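Local coordinates for protein glutathione S-transferase (Rhodospirillum rubrum F11, PDB 4O7H) that probably conjugates the thiol of glutathione to electrophilic compounds, working as a dimer of two identical chains, at residues V16-A21 and R201-E206; I164-H169 and K188-L193; H7-A12 and E113-R118; E105-L110 and S171-A176; V50-E55 and T60-W65. One frame throughout, in Å; residues are numbered along the deposited sequence.

Contact 1 (V16-A21 and R201-E206); sequences VRVALA and RPLLTE
Arg-17, on helix 11-22 of the thioredoxin-fold domain, reaches across to Pro-202 and Glu-206, so the N-terminal domain is tied to the short helix 201-205 near the C-terminus by charge as well as by packing. The ionic part is an end-on, two-pronged salt bridge. Arg-17 NH1 donates to Glu-206 OE1 at 2.8 Å, and Arg-17 NH2 to Glu-206 OE2 at 3.0 Å. Both oxygens lie close to the guanidinium plane, yet the carboxylate is twisted 39° against it: OE1 is approached from above the carboxylate plane, OE2 from the syn side and nearer to it. The Arg-17 chain bends at its third torsion (77°), which turns the guanidinium toward Glu-206, the first residue after helix 201-205 to leave helical geometry. With NE bonded to the hydroxyl of Tyr-27, all three guanidinium nitrogens have partners, which should hold the group against rotation. A methionine in place of Arg-17 would probably leave the Glu-206 carboxylate without its charged mate and the Tyr-27 hydroxyl without this donor. The apolar part begins at the same group, where Pro-202 CB lies over one guanidinium face, 3.6 Å from Arg-17 NH2. Beside it Val-18 and Leu-203 meet nearly at a right angle, both also touching Cys-168 of helix 161-175. Val-18 CG2 addresses both leucine methyls, at 3.8 Å from Leu-203 CD2 and 4.0 Å from Leu-203 CD1.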
# COMPACT_ATOMS: atom_id res chain seq x y z
N VAL A 16 0.74 4.29 -13.22
CA VAL A 16 -0.18 3.64 -14.13
C VAL A 16 -0.02 4.15 -15.57
O VAL A 16 -0.03 3.38 -16.52
CB VAL A 16 -1.62 3.74 -13.60
CG1 VAL A 16 -2.60 3.15 -14.61
CG2 VAL A 16 -1.81 2.94 -12.29
N ARG A 17 0.20 5.45 -15.74
CA ARG A 17 0.42 5.99 -17.03
C ARG A 17 1.66 5.34 -17.69
O ARG A 17 1.63 4.98 -18.87
CB ARG A 17 0.65 7.51 -17.02
CG ARG A 17 -0.56 8.31 -16.60
CD ARG A 17 -0.28 9.78 -16.79
NE ARG A 17 -0.40 10.13 -18.22
CZ ARG A 17 -0.23 11.38 -18.66
NH1 ARG A 17 0.12 12.34 -17.82
NH2 ARG A 17 -0.45 11.67 -19.94
N VAL A 18 2.75 5.26 -16.95
CA VAL A 18 3.96 4.60 -17.46
C VAL A 18 3.69 3.14 -17.79
O VAL A 18 4.11 2.63 -18.87
CB VAL A 18 5.15 4.79 -16.51
CG1 VAL A 18 6.36 3.97 -17.00
CG2 VAL A 18 5.47 6.27 -16.32
N ALA A 19 2.96 2.44 -16.92
CA ALA A 19 2.64 1.02 -17.14
C ALA A 19 1.79 0.81 -18.41
O ALA A 19 2.05 -0.09 -19.19
CB ALA A 19 1.92 0.46 -15.91
N LEU A 20 0.76 1.63 -18.60
CA LEU A 20 -0.08 1.52 -19.75
C LEU A 20 0.77 1.65 -21.04
O LEU A 20 0.61 0.88 -22.00
CB LEU A 20 -1.14 2.63 -19.69
CG LEU A 20 -2.29 2.35 -18.70
CD1 LEU A 20 -3.05 3.65 -18.48
CD2 LEU A 20 -3.21 1.24 -19.18
N ALA A 21 1.67 2.63 -21.04
CA ALA A 21 2.55 2.88 -22.20
C ALA A 21 3.53 1.70 -22.41
O ALA A 21 3.78 1.28 -23.55
CB ALA A 21 3.28 4.19 -22.07
N ARG A 201 7.68 9.87 -21.37
CA ARG A 201 7.69 11.18 -22.03
C ARG A 201 6.59 12.13 -21.52
O ARG A 201 6.90 13.29 -21.24
CB ARG A 201 7.63 11.04 -23.55
CG ARG A 201 7.84 12.40 -24.22
CD ARG A 201 7.70 12.35 -25.74
NE ARG A 201 9.01 12.24 -26.37
CZ ARG A 201 9.61 11.10 -26.73
NH1 ARG A 201 9.02 9.91 -26.56
NH2 ARG A 201 10.82 11.15 -27.29
N PRO A 202 5.33 11.70 -21.36
CA PRO A 202 4.33 12.66 -20.86
C PRO A 202 4.64 13.22 -19.47
O PRO A 202 4.34 14.35 -19.15
CB PRO A 202 3.02 11.82 -20.79
CG PRO A 202 3.24 10.70 -21.69
CD PRO A 202 4.72 10.40 -21.67
N LEU A 203 5.27 12.41 -18.62
CA LEU A 203 5.64 12.91 -17.30
C LEU A 203 6.66 14.03 -17.39
O LEU A 203 6.72 14.90 -16.53
CB LEU A 203 6.26 11.80 -16.44
CG LEU A 203 5.32 10.79 -15.82
CD1 LEU A 203 4.48 10.09 -16.85
CD2 LEU A 203 6.13 9.79 -15.00
N LEU A 204 7.46 13.99 -18.44
CA LEU A 204 8.50 15.02 -18.63
C LEU A 204 7.97 16.26 -19.27
O LEU A 204 8.47 17.35 -18.95
CB LEU A 204 9.69 14.50 -19.43
CG LEU A 204 10.36 13.29 -18.81
CD1 LEU A 204 11.59 12.97 -19.66
CD2 LEU A 204 10.74 13.53 -17.36
N THR A 205 7.00 16.13 -20.15
CA THR A 205 6.54 17.30 -20.93
C THR A 205 5.37 18.06 -20.33
O THR A 205 5.19 19.25 -20.57
CB THR A 205 6.21 16.90 -22.37
OG1 THR A 205 5.16 15.95 -22.40
CG2 THR A 205 7.42 16.26 -23.03
N GLU A 206 4.54 17.37 -19.56
CA GLU A 206 3.38 18.02 -18.97
C GLU A 206 3.79 18.83 -17.72
O GLU A 206 4.82 18.57 -17.08
CB GLU A 206 2.29 16.95 -18.67
CG GLU A 206 1.77 16.27 -19.92
CD GLU A 206 0.73 15.16 -19.65
OE1 GLU A 206 0.27 15.08 -18.48
OE2 GLU A 206 0.41 14.45 -20.62

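Contact 2 (I164-H169 and K188-L193); sequences ITAACH and KEWYAL
Ala-167 and Tyr-191 mark where helix segments 164-169 and 188-193 come nearest, with their CA atoms 6.4 Å apart. The segment axes run almost perpendicular, at 99° between their N-to-C directions, and pass 10.5 Å from each other. No hydrogen bond crosses the gap; it is bridged by two aromatic side chains from one helix meeting two alanines of the other. Trp-190 and Tyr-191 both hold CG anti to the backbone N (chi1 158° and -177°), which brings the far ends of their rings to helix 161-175. Of the indole, CH2 does the touching. It meets the backbone edge-on, 3.6 Å from Ala-167 N, and also contacts the methyl groups, at 3.7 Å from Ala-166 CB and 3.9 Å from Ala-167 CB. Tyr-191 likewise offers an edge: its CE1 stands 3.5 Å from Ala-167 O, with the oxygen in the ring plane, while the same CE1 packs 4.1 Å from Ala-167 CB. Ala-167 is thus received between the two rings, and its small methyl lets both ring edges come close to the main chain. Partners outside the segments hold each ring: Trp-190 NE1 bonds to Asp-163 OD1, and Tyr-191 stacks on Trp-181. Asp-163 is the third residue of helix 161-175, probably the aspartate of the N-capping box that glutathione S-transferases carry there, so the indole joins that helix start to helix 185-195. The near-perpendicular pair belongs to the buried core of the all-helical C-terminal domain of this fold.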
# COMPACT_ATOMS: atom_id res chain seq x y z
N ILE A 164 9.41 1.32 -12.26
CA ILE A 164 8.40 2.33 -12.60
C ILE A 164 7.98 3.11 -11.35
O ILE A 164 7.92 4.34 -11.34
CB ILE A 164 7.21 1.69 -13.26
CG1 ILE A 164 7.61 1.11 -14.63
CG2 ILE A 164 6.14 2.73 -13.51
CD1 ILE A 164 6.54 0.24 -15.20
N THR A 165 7.72 2.38 -10.27
CA THR A 165 7.26 2.99 -9.02
C THR A 165 8.34 3.96 -8.47
O THR A 165 8.05 5.12 -8.19
CB THR A 165 6.90 1.90 -7.98
OG1 THR A 165 5.93 0.99 -8.55
CG2 THR A 165 6.35 2.55 -6.71
N ALA A 166 9.57 3.47 -8.36
CA ALA A 166 10.66 4.28 -7.83
C ALA A 166 10.88 5.56 -8.69
O ALA A 166 11.01 6.69 -8.15
CB ALA A 166 11.95 3.46 -7.76
N ALA A 167 10.86 5.40 -10.02
CA ALA A 167 11.13 6.50 -10.93
C ALA A 167 9.97 7.49 -10.88
O ALA A 167 10.18 8.70 -11.01
CB ALA A 167 11.35 5.98 -12.35
N CYS A 168 8.74 7.00 -10.69
CA CYS A 168 7.57 7.90 -10.69
C CYS A 168 7.60 8.75 -9.41
O CYS A 168 7.34 9.97 -9.45
CB CYS A 168 6.27 7.17 -10.87
SG CYS A 168 6.02 6.66 -12.57
N HIS A 169 7.95 8.14 -8.28
CA HIS A 169 8.11 8.92 -7.04
C HIS A 169 9.22 9.95 -7.23
O HIS A 169 9.03 11.12 -6.94
CB HIS A 169 8.42 7.97 -5.91
CG HIS A 169 7.20 7.45 -5.24
ND1 HIS A 169 6.57 6.27 -5.57
CD2 HIS A 169 6.46 8.00 -4.26
CE1 HIS A 169 5.53 6.09 -4.75
NE2 HIS A 169 5.42 7.17 -4.01
N LYS A 188 21.46 8.11 -10.26
CA LYS A 188 21.24 9.06 -11.33
C LYS A 188 21.25 8.42 -12.72
O LYS A 188 20.37 8.69 -13.59
CB LYS A 188 22.32 10.15 -11.26
CG LYS A 188 22.04 11.28 -12.24
CD LYS A 188 23.18 12.28 -12.31
CE LYS A 188 22.98 13.13 -13.56
NZ LYS A 188 24.08 14.12 -13.77
N GLU A 189 22.23 7.55 -12.96
CA GLU A 189 22.31 6.87 -14.24
C GLU A 189 21.12 5.98 -14.51
O GLU A 189 20.66 5.91 -15.61
CB GLU A 189 23.63 6.09 -14.37
CG GLU A 189 24.79 7.04 -14.68
CD GLU A 189 24.41 8.18 -15.66
OE1 GLU A 189 24.08 7.90 -16.87
OE2 GLU A 189 24.40 9.39 -15.22
N TRP A 190 20.65 5.28 -13.48
CA TRP A 190 19.48 4.43 -13.60
C TRP A 190 18.25 5.27 -13.93
O TRP A 190 17.46 4.92 -14.82
CB TRP A 190 19.28 3.60 -12.32
CG TRP A 190 17.82 3.12 -12.15
CD1 TRP A 190 17.26 2.04 -12.67
CD2 TRP A 190 16.79 3.79 -11.41
NE1 TRP A 190 15.94 1.93 -12.30
CE2 TRP A 190 15.62 3.03 -11.54
CE3 TRP A 190 16.75 4.96 -10.68
CZ2 TRP A 190 14.42 3.43 -10.98
CZ3 TRP A 190 15.57 5.38 -10.14
CH2 TRP A 190 14.41 4.60 -10.27
N TYR A 191 18.10 6.41 -13.26
CA TYR A 191 16.93 7.26 -13.53
C TYR A 191 16.99 7.81 -14.94
O TYR A 191 15.99 7.93 -15.59
CB TYR A 191 16.81 8.38 -12.50
CG TYR A 191 15.58 9.27 -12.68
CD1 TYR A 191 14.33 8.83 -12.30
CD2 TYR A 191 15.67 10.48 -13.30
CE1 TYR A 191 13.22 9.63 -12.47
CE2 TYR A 191 14.58 11.29 -13.46
CZ TYR A 191 13.34 10.86 -13.04
OH TYR A 191 12.22 11.68 -13.23
N ALA A 192 18.17 8.17 -15.40
CA ALA A 192 18.30 8.64 -16.78
C ALA A 192 17.85 7.62 -17.79
O ALA A 192 17.28 7.98 -18.81
CB ALA A 192 19.77 9.03 -17.03
N LEU A 193 18.13 6.34 -17.51
CA LEU A 193 17.66 5.28 -18.37
C LEU A 193 16.14 5.17 -18.35
O LEU A 193 15.51 5.08 -19.44
CB LEU A 193 18.25 3.95 -18.01
CG LEU A 193 19.71 3.71 -18.30
CD1 LEU A 193 20.03 2.33 -17.73
CD2 LEU A 193 19.92 3.75 -19.79

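Contact 3 (H7-A12 and E113-R118); sequences HGLSPA and EKLLKR
Leu-9 spreads its two methyl groups over the backbone and side chains of Leu-115 and Leu-116, one branch to each residue. CD2 takes the first: Leu-9 CD2 is 3.9 Å from Leu-115 CB and lies equally near the CD1 methyl of that leucine, the two side chains crossing obliquely. The other branch reaches the main chain, with Leu-9 CD1 at 4.0 Å from Leu-116 CA, and then the methyl end, 4.1 Å from Leu-116 CD1. The contact is wholly apolar, and no hydrogen bond passes between the segments. Leu-9 sits in a type I turn from His-7 to Ser-10, closed by a bond of 3.2 Å from Ser-10 N to His-7 O. CG of Leu-9 lies anti to the carbonyl carbon (chi1 -65°), and the side chain projects from the turn toward helix 85-119. On that helix a wider, pi-type turn spans 113-116, so both leucines that receive Leu-9 lie within this irregular turn, near the helix end. Ser-10 then starts helix 11-22 as its N-cap, its OG accepting from Ala-13 N. The turn following strand 3-6 of the thioredoxin-like domain is thereby pressed on the last turns of helix 85-119, with Ile-208 also touching Leu-9, while Tyr-175 of helix 161-175 packs on Leu-115 and Pro-11 rests on Leu-172 of that same helix.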
# COMPACT_ATOMS: atom_id res chain seq x y z
N HIS A 7 -3.95 12.71 -12.02
CA HIS A 7 -3.43 14.06 -11.93
C HIS A 7 -1.95 13.99 -11.80
O HIS A 7 -1.39 12.99 -11.35
CB HIS A 7 -4.11 14.93 -10.89
CG HIS A 7 -3.95 14.52 -9.49
ND1 HIS A 7 -2.76 14.66 -8.80
CD2 HIS A 7 -4.86 14.09 -8.58
CE1 HIS A 7 -2.93 14.28 -7.54
NE2 HIS A 7 -4.20 13.93 -7.38
N GLY A 8 -1.29 15.06 -12.21
CA GLY A 8 0.16 15.07 -12.27
C GLY A 8 0.86 14.96 -10.94
O GLY A 8 2.04 14.60 -10.90
N LEU A 9 0.19 15.27 -9.83
CA LEU A 9 0.85 15.20 -8.55
C LEU A 9 0.77 13.83 -7.88
O LEU A 9 1.24 13.65 -6.80
CB LEU A 9 0.20 16.23 -7.61
CG LEU A 9 0.42 17.67 -8.08
CD1 LEU A 9 -0.12 18.58 -6.99
CD2 LEU A 9 1.90 17.93 -8.27
N SER A 10 0.15 12.87 -8.54
CA SER A 10 -0.08 11.56 -7.93
C SER A 10 1.00 10.58 -8.39
O SER A 10 1.03 10.27 -9.58
CB SER A 10 -1.43 11.01 -8.39
OG SER A 10 -1.59 9.60 -8.04
N PRO A 11 1.83 10.06 -7.47
CA PRO A 11 2.79 9.06 -7.92
C PRO A 11 2.15 7.80 -8.44
O PRO A 11 2.67 7.20 -9.38
CB PRO A 11 3.62 8.77 -6.68
CG PRO A 11 2.83 9.31 -5.53
CD PRO A 11 2.00 10.41 -6.05
N ALA A 12 1.06 7.37 -7.83
CA ALA A 12 0.40 6.18 -8.30
C ALA A 12 -0.16 6.33 -9.70
O ALA A 12 -0.12 5.43 -10.52
CB ALA A 12 -0.71 5.80 -7.34
N GLU A 113 4.05 19.92 0.54
CA GLU A 113 4.55 21.22 0.97
C GLU A 113 4.99 22.09 -0.19
O GLU A 113 4.76 23.32 -0.19
CB GLU A 113 5.69 21.06 1.97
CG GLU A 113 5.30 20.32 3.25
CD GLU A 113 4.12 20.95 3.96
OE1 GLU A 113 4.01 22.20 3.98
OE2 GLU A 113 3.28 20.19 4.51
N LYS A 114 5.59 21.50 -1.21
CA LYS A 114 6.14 22.29 -2.31
C LYS A 114 5.32 22.34 -3.57
O LYS A 114 5.49 23.25 -4.40
CB LYS A 114 7.54 21.80 -2.64
CG LYS A 114 8.45 22.03 -1.45
CD LYS A 114 9.87 21.74 -1.76
CE LYS A 114 10.44 22.78 -2.70
NZ LYS A 114 11.91 22.58 -2.78
N LEU A 115 4.44 21.35 -3.77
CA LEU A 115 3.69 21.31 -4.97
C LEU A 115 2.21 21.53 -4.72
O LEU A 115 1.62 22.46 -5.29
CB LEU A 115 3.93 19.98 -5.69
CG LEU A 115 5.38 19.74 -6.05
CD1 LEU A 115 5.53 18.42 -6.81
CD2 LEU A 115 5.95 20.90 -6.86
N LEU A 116 1.59 20.70 -3.89
CA LEU A 116 0.16 20.80 -3.69
C LEU A 116 -0.20 22.16 -3.07
O LEU A 116 -1.15 22.78 -3.50
CB LEU A 116 -0.39 19.66 -2.80
CG LEU A 116 -1.92 19.79 -2.61
CD1 LEU A 116 -2.68 19.70 -3.94
CD2 LEU A 116 -2.45 18.78 -1.61
N LYS A 117 0.59 22.62 -2.12
CA LYS A 117 0.22 23.86 -1.43
C LYS A 117 0.20 25.03 -2.37
O LYS A 117 -0.61 25.95 -2.20
CB LYS A 117 1.12 24.15 -0.25
CG LYS A 117 0.67 23.39 0.98
CD LYS A 117 1.12 24.06 2.26
CE LYS A 117 1.51 23.00 3.27
NZ LYS A 117 1.70 23.49 4.66
N ARG A 118 1.07 25.00 -3.37
CA ARG A 118 1.10 26.07 -4.34
C ARG A 118 -0.06 25.95 -5.32
O ARG A 118 -0.61 26.95 -5.78
CB ARG A 118 2.44 26.10 -5.06
CG ARG A 118 3.60 26.48 -4.16
CD ARG A 118 4.87 26.61 -4.97
NE ARG A 118 4.68 27.45 -6.15
CZ ARG A 118 5.61 27.60 -7.09
NH1 ARG A 118 6.78 26.99 -6.98
NH2 ARG A 118 5.38 28.38 -8.15

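Contact 4 (E105-L110 and S171-A176); sequences EVTEPL and SLIDYA
Ile-173 is the hub of this contact, receiving Val-106, Thr-107 and Leu-110 from helix 85-119. The axes of the short helical segments approach to 9.9 Å at a crossing angle of 43°, and the nearest CA pair, Thr-107 and Ile-173, is 6.7 Å apart. One kind of touch is methyl against methyl. Ile-173 divides its branches: CD1 lies 3.8 Å from Val-106 CG1, whereas CG2 meets Leu-110 CD1 at 4.0 Å. Each of these side chains crosses the isoleucine at about a right angle. A second kind of contact is methyl against backbone, with Ile-173 CD1 at 3.8 Å from Thr-107 CA. The isoleucine torsions explain the reach: CG1 is anti to the carbonyl carbon (chi1 -48°), and a further bend at chi2 (-42°) brings CD1 to the neighbouring helix. The wall it meets is irregular, since segment 105-110 contains a pi-type turn at 105-107 and a kink where the proline nitrogen of Pro-109 has no bond to the preceding turn. Cutting Ile-173 back to an alanine is likely to open a gap between the helices, since Val-106, Leu-110 and the Thr-107 backbone would all lose the methyl groups they pack on. Two of the charged side chains have partners elsewhere: Glu-105 pairs with Lys-101 and His-140, and Asp-174 with His-216 and Trp-181. No hydrogen bond or salt bridge joins the segments, so the grip between these two helices of the C-terminal domain rests here on the shape and burial of aliphatic groups.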
# COMPACT_ATOMS: atom_id res chain seq x y z
N GLU A 105 8.31 8.95 3.76
CA GLU A 105 9.50 9.64 4.22
C GLU A 105 9.90 10.81 3.33
O GLU A 105 10.61 11.72 3.78
CB GLU A 105 10.68 8.67 4.31
CG GLU A 105 10.51 7.61 5.40
CD GLU A 105 11.63 6.58 5.51
OE1 GLU A 105 12.59 6.56 4.73
OE2 GLU A 105 11.58 5.75 6.46
N VAL A 106 9.48 10.78 2.07
CA VAL A 106 9.95 11.74 1.06
C VAL A 106 8.80 12.35 0.23
O VAL A 106 8.57 13.55 0.19
CB VAL A 106 11.00 11.05 0.14
CG1 VAL A 106 11.53 12.08 -0.85
CG2 VAL A 106 12.14 10.37 0.89
N THR A 107 8.08 11.52 -0.52
CA THR A 107 7.07 12.02 -1.41
C THR A 107 5.95 12.81 -0.75
O THR A 107 5.62 13.94 -1.17
CB THR A 107 6.43 10.87 -2.21
OG1 THR A 107 7.49 10.04 -2.72
CG2 THR A 107 5.63 11.46 -3.38
N GLU A 108 5.36 12.24 0.30
CA GLU A 108 4.27 12.93 0.97
C GLU A 108 4.67 14.31 1.46
O GLU A 108 4.00 15.26 1.11
CB GLU A 108 3.70 12.13 2.14
CG GLU A 108 2.70 11.12 1.69
CD GLU A 108 1.98 10.40 2.83
OE1 GLU A 108 2.34 10.58 4.00
OE2 GLU A 108 1.08 9.63 2.50
N PRO A 109 5.74 14.42 2.25
CA PRO A 109 6.05 15.78 2.70
C PRO A 109 6.46 16.73 1.57
O PRO A 109 6.01 17.87 1.52
CB PRO A 109 7.17 15.58 3.67
CG PRO A 109 7.77 14.25 3.38
CD PRO A 109 6.59 13.44 2.94
N LEU A 110 7.26 16.29 0.62
CA LEU A 110 7.75 17.26 -0.38
C LEU A 110 6.67 17.65 -1.36
O LEU A 110 6.55 18.79 -1.77
CB LEU A 110 9.00 16.74 -1.06
CG LEU A 110 10.24 16.64 -0.17
CD1 LEU A 110 11.41 15.93 -0.82
CD2 LEU A 110 10.75 18.02 0.30
N SER A 171 10.34 11.24 -9.86
CA SER A 171 10.01 12.27 -10.84
C SER A 171 9.31 13.42 -10.17
O SER A 171 9.44 14.60 -10.60
CB SER A 171 9.19 11.72 -12.01
OG SER A 171 7.84 11.43 -11.72
N LEU A 172 8.53 13.12 -9.13
CA LEU A 172 7.83 14.21 -8.42
C LEU A 172 8.79 14.97 -7.50
O LEU A 172 8.72 16.21 -7.44
CB LEU A 172 6.64 13.68 -7.63
CG LEU A 172 5.46 13.47 -8.55
CD1 LEU A 172 4.52 12.47 -7.88
CD2 LEU A 172 4.79 14.82 -8.85
N ILE A 173 9.75 14.27 -6.90
CA ILE A 173 10.80 14.94 -6.12
C ILE A 173 11.62 15.82 -7.05
O ILE A 173 11.98 16.94 -6.70
CB ILE A 173 11.72 13.96 -5.36
CG1 ILE A 173 10.89 12.90 -4.58
CG2 ILE A 173 12.62 14.72 -4.39
CD1 ILE A 173 9.66 13.44 -3.87
N ASP A 174 11.82 15.35 -8.26
CA ASP A 174 12.62 16.09 -9.24
C ASP A 174 11.85 17.29 -9.75
O ASP A 174 12.43 18.37 -9.92
CB ASP A 174 13.04 15.18 -10.37
CG ASP A 174 14.25 15.66 -11.14
OD1 ASP A 174 15.18 16.14 -10.52
OD2 ASP A 174 14.29 15.46 -12.40
N TYR A 175 10.54 17.16 -9.96
CA TYR A 175 9.70 18.30 -10.32
C TYR A 175 9.81 19.44 -9.28
O TYR A 175 9.82 20.64 -9.65
CB TYR A 175 8.25 17.82 -10.52
CG TYR A 175 7.40 18.79 -11.27
CD1 TYR A 175 6.95 19.95 -10.68
CD2 TYR A 175 7.08 18.54 -12.59
CE1 TYR A 175 6.17 20.84 -11.40
CE2 TYR A 175 6.30 19.43 -13.33
CZ TYR A 175 5.87 20.59 -12.71
OH TYR A 175 5.09 21.48 -13.43
N ALA A 176 9.94 19.07 -8.00
CA ALA A 176 10.12 20.01 -6.91
C ALA A 176 11.55 20.51 -6.76
O ALA A 176 11.80 21.41 -5.95
CB ALA A 176 9.66 19.38 -5.59

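Contact 5 (V50-E55 and T60-W65); sequences VPVLVE and TITDGW
The beta hairpin of the thioredoxin fold, strands 52-54 and 60-62, pairs Leu-53 with Ile-61 and continues into the start of helix 64-74. The strands run antiparallel, 166° between directions, with strand 60-62 outermost in the sheet of this chain and strand 52-54 also bonded to strand 3-6. Leu-53 and Ile-61 form the hydrogen-bonded pair: Leu-53 N donates to Ile-61 O at 2.9 Å, and Ile-61 N to Leu-53 O at 2.7 Å, both nearly straight. Val-52 with Thr-62 and Val-54 with Thr-60 are the non-hydrogen-bonded pairs beside it. Their side chains share one face of the sheet, where the closest touch is diagonal, Val-52 CG1 to Thr-60 CG2 at 3.6 Å. Val-54 and Thr-60 lie side by side, with Val-54 CG1 3.9 Å from Thr-60 OG1, a hydroxyl bonded to Gly-58 O. Leu-53 and Ile-61 occupy the other face and pack on Tyr-70 of helix 64-74. Pro-51 follows a cis peptide bond, the hallmark cis-proline of thioredoxin-like folds, which in relatives borders the glutathione site. Asp-63 takes a positive phi (91°), as the equivalent residue commonly does in glutathione S-transferases. Its OD2 caps the helix at Ala-66 N, while OD1 makes a salt bridge to Arg-100 of the second subunit. Pro-51 CG abuts Gly-64 CA at 4.0 Å. At the hairpin's open end, away from its turn, a water bridges the segments, donating to Pro-51 O at 2.9 Å and weakly accepting from Asp-63 N at 3.2 Å.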
# COMPACT_ATOMS: atom_id res chain seq x y z
N VAL A 50 -7.24 9.44 -7.32
CA VAL A 50 -6.72 8.89 -8.54
C VAL A 50 -5.54 7.92 -8.23
O VAL A 50 -4.89 8.06 -7.19
CB VAL A 50 -6.25 9.97 -9.53
CG1 VAL A 50 -7.46 10.76 -10.02
CG2 VAL A 50 -5.18 10.87 -8.90
N PRO A 51 -5.25 6.96 -9.12
CA PRO A 51 -5.84 6.67 -10.44
C PRO A 51 -7.08 5.81 -10.41
O PRO A 51 -7.31 5.01 -9.48
CB PRO A 51 -4.74 5.91 -11.16
CG PRO A 51 -4.02 5.20 -10.04
CD PRO A 51 -4.07 6.11 -8.86
N VAL A 52 -7.89 6.00 -11.46
CA VAL A 52 -8.99 5.09 -11.74
C VAL A 52 -8.93 4.76 -13.24
O VAL A 52 -8.90 5.70 -14.08
CB VAL A 52 -10.36 5.74 -11.43
CG1 VAL A 52 -11.48 4.79 -11.75
CG2 VAL A 52 -10.42 6.13 -9.95
N LEU A 53 -8.95 3.49 -13.57
CA LEU A 53 -8.98 3.01 -14.95
C LEU A 53 -10.40 2.59 -15.32
O LEU A 53 -11.03 1.81 -14.55
CB LEU A 53 -8.03 1.85 -15.13
CG LEU A 53 -7.90 1.19 -16.52
CD1 LEU A 53 -7.18 2.11 -17.49
CD2 LEU A 53 -7.21 -0.14 -16.39
N VAL A 54 -10.89 3.08 -16.46
CA VAL A 54 -12.21 2.63 -16.99
C VAL A 54 -11.99 2.05 -18.40
O VAL A 54 -11.47 2.74 -19.32
CB VAL A 54 -13.25 3.75 -17.01
CG1 VAL A 54 -14.62 3.19 -17.40
CG2 VAL A 54 -13.28 4.49 -15.67
N GLU A 55 -12.25 0.76 -18.53
CA GLU A 55 -12.13 0.09 -19.81
C GLU A 55 -13.30 0.52 -20.70
O GLU A 55 -14.27 1.06 -20.24
CB GLU A 55 -12.13 -1.42 -19.64
CG GLU A 55 -10.93 -2.00 -18.90
CD GLU A 55 -9.69 -2.16 -19.76
OE1 GLU A 55 -9.49 -1.36 -20.70
OE2 GLU A 55 -8.93 -3.11 -19.48
N THR A 60 -14.44 -0.69 -14.26
CA THR A 60 -13.77 0.37 -13.52
C THR A 60 -12.87 -0.24 -12.45
O THR A 60 -13.36 -0.98 -11.57
CB THR A 60 -14.80 1.25 -12.85
OG1 THR A 60 -15.62 1.84 -13.85
CG2 THR A 60 -14.16 2.35 -12.07
N ILE A 61 -11.56 0.01 -12.57
CA ILE A 61 -10.56 -0.53 -11.66
C ILE A 61 -9.95 0.63 -10.89
O ILE A 61 -9.46 1.62 -11.48
CB ILE A 61 -9.46 -1.30 -12.42
CG1 ILE A 61 -10.06 -2.24 -13.51
CG2 ILE A 61 -8.52 -2.00 -11.46
CD1 ILE A 61 -10.93 -3.35 -12.99
N THR A 62 -10.00 0.52 -9.57
CA THR A 62 -9.60 1.61 -8.66
C THR A 62 -8.42 1.11 -7.80
O THR A 62 -8.38 -0.07 -7.43
CB THR A 62 -10.82 1.90 -7.78
OG1 THR A 62 -11.91 2.40 -8.59
CG2 THR A 62 -10.50 2.81 -6.73
N ASP A 63 -7.50 2.00 -7.47
CA ASP A 63 -6.31 1.78 -6.67
C ASP A 63 -5.15 1.42 -7.58
O ASP A 63 -5.27 0.55 -8.44
CB ASP A 63 -6.40 0.68 -5.59
CG ASP A 63 -5.08 0.44 -4.91
OD1 ASP A 63 -4.62 1.33 -4.18
OD2 ASP A 63 -4.50 -0.64 -5.08
N GLY A 64 -4.03 2.11 -7.40
CA GLY A 64 -2.85 1.86 -8.24
C GLY A 64 -2.42 0.40 -8.27
O GLY A 64 -2.09 -0.15 -9.33
N TRP A 65 -2.33 -0.25 -7.12
CA TRP A 65 -1.88 -1.60 -7.08
C TRP A 65 -2.89 -2.50 -7.76
O TRP A 65 -2.55 -3.37 -8.58
CB TRP A 65 -1.61 -2.09 -5.66
CG TRP A 65 -0.42 -1.53 -4.99
CD1 TRP A 65 0.47 -0.59 -5.44
CD2 TRP A 65 0.00 -1.83 -3.62
NE1 TRP A 65 1.43 -0.30 -4.44
CE2 TRP A 65 1.14 -1.04 -3.33
CE3 TRP A 65 -0.51 -2.68 -2.60
CZ2 TRP A 65 1.82 -1.12 -2.11
CZ3 TRP A 65 0.14 -2.76 -1.45
CH2 TRP A 65 1.29 -1.97 -1.17
O HOH W 1 -6.77 5.00 -6.66

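How the contacts relate
All five contacts are largely buried, but their chemistry differs with their place. Contacts 2 and 4 share helix 161-175 within the helical domain; the first meets it with aromatic edges, the second with aliphatic branches. Contacts 1 and 3 both draw on helix 11-22 or the turn before it and join the thioredoxin-like domain to helices beyond it, contact 3 by leucines alone, contact 1 by buried Val-18 and Leu-203 together with a salt bridge that ends on exposed Glu-206. Contact 5 alone is built on strand hydrogen bonds and touches the second subunit. Val-18 links contacts 1 and 2, Leu-172 joins 3 to 4, and Pro-51 links contact 5 to contact 1 through Val-16 and to contact 3 through Ala-12.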